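Local coordinates for 5' nucleotidase family protein (Staphylococcus aureus subsp. aureus, PDB 4Q7F) that belongs to the 5'-nucleotidase family, pairing a calcineurin-like phosphoesterase domain that holds a manganese and a magnesium ion with a family-specific C-terminal domain, at residues 147-152 / 197-202; 231-236 / 257-262. All blocks are in the same frame, centred on the assembly; numbering follows the deposited sequence.

Contact 1 of 2, residues 147-152 / 197-202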
loop_
_atom_site.group_PDB
_atom_site.type_symbol
_atom_site.label_atom_id
_atom_site.label_comp_id
_atom_site.label_asym_id
_atom_site.label_seq_id
_atom_site.Cartn_x
_atom_site.Cartn_y
_atom_site.Cartn_z
ATOM N N VAL A 147 -19.723 0.796 -13.693
ATOM C CA VAL A 147 -20.315 -0.492 -13.974
ATOM C C VAL A 147 -20.168 -0.838 -15.471
ATOM O O VAL A 147 -20.210 0.049 -16.318
ATOM C CB VAL A 147 -21.802 -0.505 -13.562
ATOM C CG1 VAL A 147 -22.470 -1.819 -13.951
ATOM C CG2 VAL A 147 -21.941 -0.265 -12.064
ATOM N N LYS A 148 -19.937 -2.124 -15.746
ATOM C CA LYS A 148 -19.783 -2.666 -17.106
ATOM C C LYS A 148 -20.644 -3.920 -17.248
ATOM O O LYS A 148 -20.695 -4.762 -16.346
ATOM C CB LYS A 148 -18.307 -3.030 -17.349
ATOM C CG LYS A 148 -17.987 -3.753 -18.653
ATOM C CD LYS A 148 -16.502 -4.111 -18.705
ATOM C CE LYS A 148 -16.164 -5.041 -19.863
ATOM N NZ LYS A 148 -16.522 -4.479 -21.195
ATOM N N TYR A 149 -21.310 -4.060 -18.385
ATOM C CA TYR A 149 -22.126 -5.232 -18.634
ATOM C C TYR A 149 -21.661 -5.907 -19.921
ATOM O O TYR A 149 -21.246 -5.228 -20.856
ATOM C CB TYR A 149 -23.604 -4.833 -18.785
ATOM C CG TYR A 149 -24.253 -4.277 -17.534
ATOM C CD1 TYR A 149 -24.679 -5.124 -16.518
ATOM C CD2 TYR A 149 -24.493 -2.917 -17.393
ATOM C CE1 TYR A 149 -25.290 -4.623 -15.369
ATOM C CE2 TYR A 149 -25.119 -2.405 -16.258
ATOM C CZ TYR A 149 -25.509 -3.261 -15.247
ATOM O OH TYR A 149 -26.128 -2.769 -14.124
ATOM N N PHE A 150 -21.694 -7.243 -19.952
ATOM C CA PHE A 150 -21.378 -7.985 -21.182
ATOM C C PHE A 150 -22.104 -9.324 -21.183
ATOM O O PHE A 150 -22.554 -9.793 -20.135
ATOM C CB PHE A 150 -19.865 -8.155 -21.389
ATOM C CG PHE A 150 -19.178 -8.925 -20.307
ATOM C CD1 PHE A 150 -18.649 -8.272 -19.199
ATOM C CD2 PHE A 150 -19.031 -10.300 -20.402
ATOM C CE1 PHE A 150 -18.006 -8.980 -18.201
ATOM C CE2 PHE A 150 -18.389 -11.015 -19.402
ATOM C CZ PHE A 150 -17.873 -10.351 -18.304
ATOM N N GLN A 151 -22.243 -9.923 -22.362
ATOM C CA GLN A 151 -22.929 -11.210 -22.472
ATOM C C GLN A 151 -22.013 -12.424 -22.509
ATOM O O GLN A 151 -20.902 -12.387 -23.045
ATOM C CB GLN A 151 -23.869 -11.254 -23.688
ATOM C CG GLN A 151 -25.119 -10.418 -23.505
ATOM C CD GLN A 151 -24.784 -8.961 -23.306
ATOM O OE1 GLN A 151 -24.039 -8.379 -24.095
ATOM N NE2 GLN A 151 -25.327 -8.361 -22.250
ATOM N N VAL A 152 -22.514 -13.492 -21.909
ATOM C CA VAL A 152 -21.884 -14.803 -21.931
ATOM C C VAL A 152 -23.040 -15.702 -22.349
ATOM O O VAL A 152 -23.940 -16.007 -21.543
ATOM C CB VAL A 152 -21.357 -15.252 -20.562
ATOM C CG1 VAL A 152 -20.788 -16.674 -20.668
ATOM C CG2 VAL A 152 -20.322 -14.271 -20.047
ATOM N N ARG A 197 -31.482 -6.398 -12.182
ATOM C CA ARG A 197 -32.485 -6.235 -13.249
ATOM C C ARG A 197 -31.822 -6.377 -14.612
ATOM O O ARG A 197 -32.450 -6.797 -15.570
ATOM C CB ARG A 197 -33.182 -4.863 -13.209
ATOM C CG ARG A 197 -34.263 -4.695 -12.156
ATOM C CD ARG A 197 -35.038 -3.388 -12.327
ATOM N NE ARG A 197 -34.284 -2.170 -11.983
ATOM C CZ ARG A 197 -34.202 -1.647 -10.756
ATOM N NH1 ARG A 197 -33.502 -0.534 -10.544
ATOM N NH2 ARG A 197 -34.809 -2.234 -9.727
ATOM N N HIS A 198 -30.554 -6.005 -14.700
ATOM C CA HIS A 198 -29.855 -6.046 -15.969
ATOM C C HIS A 198 -29.049 -7.342 -16.164
ATOM O O HIS A 198 -28.927 -7.816 -17.290
ATOM C CB HIS A 198 -28.936 -4.812 -16.078
ATOM C CG HIS A 198 -28.543 -4.462 -17.482
ATOM N ND1 HIS A 198 -27.633 -5.196 -18.216
ATOM C CD2 HIS A 198 -28.927 -3.436 -18.281
ATOM C CE1 HIS A 198 -27.488 -4.650 -19.411
ATOM N NE2 HIS A 198 -28.262 -3.581 -19.477
ATOM N N ALA A 199 -28.551 -7.940 -15.076
ATOM C CA ALA A 199 -27.662 -9.112 -15.185
ATOM C C ALA A 199 -28.017 -10.357 -14.374
ATOM O O ALA A 199 -28.693 -10.292 -13.356
ATOM C CB ALA A 199 -26.238 -8.687 -14.835
ATOM N N ASP A 200 -27.512 -11.490 -14.852
ATOM C CA ASP A 200 -27.701 -12.792 -14.221
ATOM C C ASP A 200 -26.527 -13.112 -13.313
ATOM O O ASP A 200 -26.683 -13.821 -12.317
ATOM C CB ASP A 200 -27.793 -13.866 -15.289
ATOM C CG ASP A 200 -28.900 -13.599 -16.280
ATOM O OD1 ASP A 200 -30.083 -13.704 -15.898
ATOM O OD2 ASP A 200 -28.575 -13.310 -17.445
ATOM N N ILE A 201 -25.350 -12.601 -13.677
ATOM C CA ILE A 201 -24.131 -12.804 -12.899
ATOM C C ILE A 201 -23.549 -11.463 -12.483
ATOM O O ILE A 201 -23.409 -10.548 -13.307
ATOM C CB ILE A 201 -23.071 -13.583 -13.704
ATOM C CG1 ILE A 201 -23.615 -14.956 -14.108
ATOM C CG2 ILE A 201 -21.777 -13.728 -12.897
ATOM C CD1 ILE A 201 -23.905 -15.880 -12.940
ATOM N N ILE A 202 -23.193 -11.362 -11.204
ATOM C CA ILE A 202 -22.635 -10.137 -10.638
ATOM C C ILE A 202 -21.227 -10.353 -10.101
ATOM O O ILE A 202 -20.974 -11.283 -9.336
ATOM C CB ILE A 202 -23.549 -9.591 -9.534
ATOM C CG1 ILE A 202 -24.861 -9.119 -10.186
ATOM C CG2 ILE A 202 -22.863 -8.448 -8.789
ATOM C CD1 ILE A 202 -25.996 -8.892 -9.228
#
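At the rim of the mixed six-stranded sheet in the calcineurin-like phosphoesterase domain, the outermost strand 147-152 meets the end of helix 184-198, and a face-to-face stack of Tyr149 on His198 joins the two. The ring centres lie 4.0 Å apart, and the 28° between the planes opens the stack like a shallow wedge. Its tight side is at His198 ND1, which sits over one face of the tyrosine ring, displaced toward the rim, 3.4 Å from Tyr149 CD1. The imidazole does not cover the ring alone: His198 CB continues along the same face and comes to 3.7 Å from Tyr149 CE1. With CG anti to the backbone N (chi1 -159°), the imidazole of His198 is laid against the tyrosine ring. Helix 184-198 also supplies Met195, which touches Tyr149. Ala199, the first residue to leave helical geometry, begins the turn into strand 201-207. Strand 155-163 runs between the two strands of this contact, pairing with both, and Asp200 OD2 is hydrogen-bonded to Thr156 N at its start. No hydrogen bond joins segments 147-152 and 197-202; beyond the contacts of His198, the buried methyl of Ala199 meets the tyrosine near the plane of its ring, CB lying 4.2 Å from Tyr149 CE1.

Contact 2 of 2, residues 231-236 / 257-262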
loop_
_atom_site.group_PDB
_atom_site.type_symbol
_atom_site.label_atom_id
_atom_site.label_comp_id
_atom_site.label_asym_id
_atom_site.label_seq_id
_atom_site.Cartn_x
_atom_site.Cartn_y
_atom_site.Cartn_z
ATOM N N ALA A 231 -18.838 -6.966 5.585
ATOM C CA ALA A 231 -20.192 -6.418 5.647
ATOM C C ALA A 231 -20.877 -6.546 4.279
ATOM O O ALA A 231 -22.075 -6.786 4.201
ATOM C CB ALA A 231 -20.158 -4.972 6.092
HETATM N N MSE A 232 -20.107 -6.381 3.210
HETATM C CA MSE A 232 -20.650 -6.496 1.845
HETATM C C MSE A 232 -21.119 -7.911 1.562
HETATM O O MSE A 232 -22.237 -8.127 1.074
HETATM C CB MSE A 232 -19.599 -6.019 0.854
HETATM C CG MSE A 232 -19.500 -4.496 0.851
HETATM SE SE MSE A 232 -17.706 -3.930 0.222
HETATM C CE MSE A 232 -18.241 -3.676 -1.657
ATOM N N LEU A 233 -20.281 -8.896 1.864
ATOM C CA LEU A 233 -20.664 -10.297 1.662
ATOM C C LEU A 233 -21.803 -10.703 2.594
ATOM O O LEU A 233 -22.804 -11.271 2.156
ATOM C CB LEU A 233 -19.459 -11.221 1.874
ATOM C CG LEU A 233 -18.405 -11.212 0.770
ATOM C CD1 LEU A 233 -17.110 -11.832 1.255
ATOM C CD2 LEU A 233 -18.930 -11.937 -0.456
ATOM N N GLU A 234 -21.637 -10.410 3.880
ATOM C CA GLU A 234 -22.629 -10.730 4.888
ATOM C C GLU A 234 -24.025 -10.260 4.466
ATOM O O GLU A 234 -25.003 -10.971 4.659
ATOM C CB GLU A 234 -22.245 -10.078 6.226
ATOM C CG GLU A 234 -23.241 -10.295 7.361
ATOM C CD GLU A 234 -22.910 -9.483 8.614
ATOM O OE1 GLU A 234 -23.094 -10.013 9.723
ATOM O OE2 GLU A 234 -22.453 -8.323 8.505
ATOM N N ALA A 235 -24.108 -9.064 3.897
ATOM C CA ALA A 235 -25.379 -8.494 3.480
ATOM C C ALA A 235 -25.824 -8.903 2.084
ATOM O O ALA A 235 -27.026 -9.105 1.855
ATOM C CB ALA A 235 -25.306 -6.978 3.552
ATOM N N PHE A 236 -24.882 -9.036 1.150
ATOM C CA PHE A 236 -25.263 -9.300 -0.238
ATOM C C PHE A 236 -24.723 -10.562 -0.929
ATOM O O PHE A 236 -24.863 -10.688 -2.146
ATOM C CB PHE A 236 -24.893 -8.071 -1.081
ATOM C CG PHE A 236 -25.362 -6.790 -0.486
ATOM C CD1 PHE A 236 -26.725 -6.534 -0.353
ATOM C CD2 PHE A 236 -24.458 -5.839 -0.038
ATOM C CE1 PHE A 236 -27.171 -5.352 0.220
ATOM C CE2 PHE A 236 -24.899 -4.654 0.528
ATOM C CZ PHE A 236 -26.256 -4.410 0.664
ATOM N N LYS A 257 -20.567 -18.708 1.257
ATOM C CA LYS A 257 -21.857 -19.226 0.824
ATOM C C LYS A 257 -21.652 -19.667 -0.644
ATOM O O LYS A 257 -20.803 -20.525 -0.890
ATOM C CB LYS A 257 -22.988 -18.215 1.056
ATOM C CG LYS A 257 -23.226 -17.972 2.543
ATOM C CD LYS A 257 -24.373 -17.023 2.821
ATOM C CE LYS A 257 -24.549 -16.864 4.324
ATOM N NZ LYS A 257 -25.529 -15.803 4.653
ATOM N N GLN A 258 -22.353 -19.085 -1.614
ATOM C CA GLN A 258 -22.141 -19.484 -3.032
ATOM C C GLN A 258 -21.184 -18.551 -3.770
ATOM O O GLN A 258 -20.807 -18.806 -4.918
ATOM C CB GLN A 258 -23.468 -19.536 -3.781
ATOM C CG GLN A 258 -24.418 -20.585 -3.226
ATOM C CD GLN A 258 -23.881 -21.987 -3.416
ATOM O OE1 GLN A 258 -23.644 -22.431 -4.545
ATOM N NE2 GLN A 258 -23.701 -22.702 -2.318
ATOM N N THR A 259 -20.783 -17.476 -3.101
ATOM C CA THR A 259 -19.915 -16.477 -3.712
ATOM C C THR A 259 -18.453 -16.926 -3.807
ATOM O O THR A 259 -17.910 -17.459 -2.849
ATOM C CB THR A 259 -19.969 -15.163 -2.899
ATOM O OG1 THR A 259 -21.329 -14.714 -2.789
ATOM C CG2 THR A 259 -19.134 -14.081 -3.575
ATOM N N ALA A 260 -17.831 -16.726 -4.971
ATOM C CA ALA A 260 -16.414 -17.007 -5.117
ATOM C C ALA A 260 -15.676 -15.755 -4.624
ATOM O O ALA A 260 -15.905 -14.647 -5.143
ATOM C CB ALA A 260 -16.051 -17.304 -6.567
ATOM N N VAL A 261 -14.808 -15.929 -3.622
ATOM C CA VAL A 261 -14.046 -14.819 -3.026
ATOM C C VAL A 261 -12.550 -14.948 -3.326
ATOM O O VAL A 261 -11.938 -16.000 -3.080
ATOM C CB VAL A 261 -14.238 -14.773 -1.507
ATOM C CG1 VAL A 261 -13.553 -13.546 -0.926
ATOM C CG2 VAL A 261 -15.722 -14.815 -1.161
ATOM N N ILE A 262 -11.975 -13.862 -3.844
ATOM C CA ILE A 262 -10.579 -13.800 -4.222
ATOM C C ILE A 262 -9.818 -12.566 -3.730
ATOM O O ILE A 262 -10.332 -11.426 -3.763
ATOM C CB ILE A 262 -10.460 -13.713 -5.758
ATOM C CG1 ILE A 262 -10.861 -15.025 -6.418
ATOM C CG2 ILE A 262 -9.035 -13.342 -6.167
ATOM C CD1 ILE A 262 -9.815 -16.123 -6.337
#
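Leu233 carries this contact with both ends of its fork. Its CD2 methyl rests on the methyl of Thr259, 3.8 Å from CG2, while the other branch, CD1, meets Val261 CG2 tip to tip at 4.1 Å. The leucine therefore spans two residues, Thr259 and Val261, whose side chains leave the same face of strand 259-264; Ala260 between them points to the opposite face, where it touches Val286 and Cys289 of strand 284-293. Thr259 divides its side chain between two roles. CG2 stands anti to the backbone N and turns to the leucine, whereas OG1 (chi1 -56°) is turned to hydrogen-bond with Ser237 OG and Ile240 O, so the hydroxyl of this buried residue is satisfied by residues that lead toward strand 242-244. One step further out, Phe256 of the neighbouring strand 251-256 and Phe210 from a loop each touch both Leu233 and Val261, while helix 184-198 lies on another flank of the helix, with Met232, a selenomethionine, touching Leu188. Here helix 229-236, which leads into strand 242-244, lies over one face of the mixed sheet and strand 284-293 of a second sheet lies on the other, as in the alpha-beta-beta-alpha sandwich of calcineurin-like phosphoesterases.

Both contacts involve the same six-stranded mixed sheet, at different depths. Contact 1 lies at its outermost strand, 147-152, where partly exposed and exposed rings stack and just one buried residue, Ala199, takes part. Contact 2 is buried throughout: methyl groups of Leu233, Thr259 and Val261 meet between helix 229-236 and strand 259-264, without aromatic stacking. Neither has a hydrogen bond between its segments. Helix 184-198 relates the two, since its end supplies His198 to contact 1 and its earlier turns touch helix 229-236 of contact 2. The contacts follow one another along the chain, their centres about 18 Å apart and their nearest atoms about 7 Å apart, without touching.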